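CDA peptide synthetase I (Streptomyces coelicolor, PDB 4JN5) is a nonribosomal peptide synthetase, modelled here through its condensation domain, a two-lobed member of the CoA-dependent acyltransferase fold family. Local coordinates at residues L313-A318 against E334-L339. Sequence-based numbering, arbitrary orientation.
Sequences LPLRLA and EAMSGL
R316 NH1 is gripped twice, by a salt bridge to D223 OD1 and a hydrogen bond to L220 O, so the end of this side chain leads off from helix segment 334-339 while its backbone O lies 4.3 Å from A335 CB. P314 points away from the helix. Strand 313-318 meets the helix with alternate leucines; the side chains that meet are all apolar, and L313 O also rests on L339 CD1. L315 takes the central place. Its CG lies beside the backbone N (chi1 -79°), which brings both methyls in among A335, M336 and L339. CD2 presses on the methyl CB of A335 at 3.5 Å and also reaches CD1 of L339 at 3.7 Å, while CD1 turns to the thioether and touches SD of M336 at 3.6 Å. M336 runs across L315 at about a right angle. L339 has its CG anti to the backbone N (chi1 -177°), and this carries CD1 over to L313, 3.8 Å from its CB; CD2 of L339 approaches L313 CD1 at 4.0 Å. W217 of helix 208-220 touches both leucines. At the other end A335 CB is shared, since L317 CD2 comes to within 3.7 Å of it. Segment 334-339 of helix 325-340, the next element in the chain, runs nearly antiparallel to segment 313-318, at 149°. The arrangement is a beta-alpha unit with the helix packed on one face of the two-stranded antiparallel sheet of 287-294 and 311-318, within the condensation-domain fold.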
loop_
_atom_site.group_PDB
_atom_site.type_symbol
_atom_site.label_atom_id
_atom_site.label_comp_id
_atom_site.label_asym_id
_atom_site.label_seq_id
_atom_site.Cartn_x
_atom_site.Cartn_y
_atom_site.Cartn_z
ATOM N N LEU A 313 11.827 -1.091 5.949
ATOM C CA LEU A 313 13.006 -1.285 6.783
ATOM C C LEU A 313 12.610 -1.737 8.186
ATOM O O LEU A 313 11.581 -1.317 8.709
ATOM C CB LEU A 313 13.841 -0.006 6.834
ATOM C CG LEU A 313 14.434 0.413 5.487
ATOM C CD1 LEU A 313 15.094 1.782 5.575
ATOM C CD2 LEU A 313 15.420 -0.636 4.990
ATOM N N PRO A 314 13.430 -2.607 8.791
ATOM C CA PRO A 314 13.143 -3.211 10.098
ATOM C C PRO A 314 13.488 -2.316 11.288
ATOM O O PRO A 314 14.494 -1.607 11.268
ATOM C CB PRO A 314 14.041 -4.449 10.104
ATOM C CG PRO A 314 15.199 -4.063 9.254
ATOM C CD PRO A 314 14.649 -3.167 8.179
ATOM N N LEU A 315 12.644 -2.365 12.315
ATOM C CA LEU A 315 12.905 -1.678 13.574
ATOM C C LEU A 315 13.227 -2.688 14.667
ATOM O O LEU A 315 12.371 -3.481 15.057
ATOM C CB LEU A 315 11.689 -0.854 14.004
ATOM C CG LEU A 315 11.442 0.504 13.351
ATOM C CD1 LEU A 315 10.071 1.030 13.745
ATOM C CD2 LEU A 315 12.529 1.493 13.737
ATOM N N ARG A 316 14.463 -2.663 15.157
ATOM C CA ARG A 316 14.832 -3.484 16.303
ATOM C C ARG A 316 14.422 -2.783 17.588
ATOM O O ARG A 316 15.029 -1.788 17.986
ATOM C CB ARG A 316 16.334 -3.770 16.321
ATOM C CG ARG A 316 16.784 -4.808 15.312
ATOM C CD ARG A 316 18.205 -5.264 15.601
ATOM N NE ARG A 316 18.327 -5.845 16.936
ATOM C CZ ARG A 316 19.469 -6.277 17.461
ATOM N NH1 ARG A 316 20.594 -6.193 16.765
ATOM N NH2 ARG A 316 19.486 -6.791 18.683
ATOM N N LEU A 317 13.387 -3.307 18.235
ATOM C CA LEU A 317 12.845 -2.688 19.433
ATOM C C LEU A 317 13.041 -3.562 20.665
ATOM O O LEU A 317 12.446 -4.632 20.777
ATOM C CB LEU A 317 11.360 -2.380 19.236
ATOM C CG LEU A 317 11.040 -1.520 18.014
ATOM C CD1 LEU A 317 9.538 -1.401 17.818
ATOM C CD2 LEU A 317 11.684 -0.147 18.144
ATOM N N ALA A 318 13.879 -3.101 21.587
ATOM C CA ALA A 318 14.069 -3.791 22.857
ATOM C C ALA A 318 12.933 -3.426 23.804
ATOM O O ALA A 318 12.659 -2.247 24.026
ATOM C CB ALA A 318 15.412 -3.425 23.467
ATOM N N GLU A 334 13.196 6.563 18.795
ATOM C CA GLU A 334 14.651 6.552 18.757
ATOM C C GLU A 334 15.142 5.648 17.633
ATOM O O GLU A 334 16.051 6.008 16.885
ATOM C CB GLU A 334 15.221 6.098 20.104
ATOM C CG GLU A 334 14.878 7.026 21.260
ATOM C CD GLU A 334 15.295 6.467 22.606
ATOM O OE1 GLU A 334 15.796 5.324 22.649
ATOM O OE2 GLU A 334 15.120 7.171 23.623
ATOM N N ALA A 335 14.529 4.476 17.514
ATOM C CA ALA A 335 14.883 3.532 16.463
ATOM C C ALA A 335 14.527 4.098 15.092
ATOM O O ALA A 335 15.275 3.933 14.128
ATOM C CB ALA A 335 14.189 2.200 16.691
ATOM N N MET A 336 13.379 4.766 15.016
ATOM C CA MET A 336 12.946 5.414 13.781
ATOM C C MET A 336 13.923 6.506 13.364
ATOM O O MET A 336 14.161 6.717 12.175
ATOM C CB MET A 336 11.540 5.998 13.939
ATOM C CG MET A 336 10.424 4.974 13.820
ATOM S SD MET A 336 10.328 4.254 12.169
ATOM C CE MET A 336 9.900 5.694 11.193
ATOM N N SER A 337 14.480 7.200 14.351
ATOM C CA SER A 337 15.454 8.251 14.089
ATOM C C SER A 337 16.622 7.694 13.283
ATOM O O SER A 337 17.033 8.277 12.278
ATOM C CB SER A 337 15.953 8.854 15.406
ATOM O OG SER A 337 16.912 9.870 15.176
ATOM N N GLY A 338 17.146 6.554 13.722
ATOM C CA GLY A 338 18.237 5.899 13.027
ATOM C C GLY A 338 17.814 5.299 11.699
ATOM O O GLY A 338 18.616 5.200 10.774
ATOM N N LEU A 339 16.549 4.898 11.606
ATOM C CA LEU A 339 16.024 4.284 10.389
ATOM C C LEU A 339 15.839 5.322 9.287
ATOM O O LEU A 339 16.298 5.135 8.159
ATOM C CB LEU A 339 14.700 3.568 10.678
ATOM C CG LEU A 339 14.016 2.793 9.545
ATOM C CD1 LEU A 339 13.034 1.776 10.112
ATOM C CD2 LEU A 339 13.318 3.720 8.558
#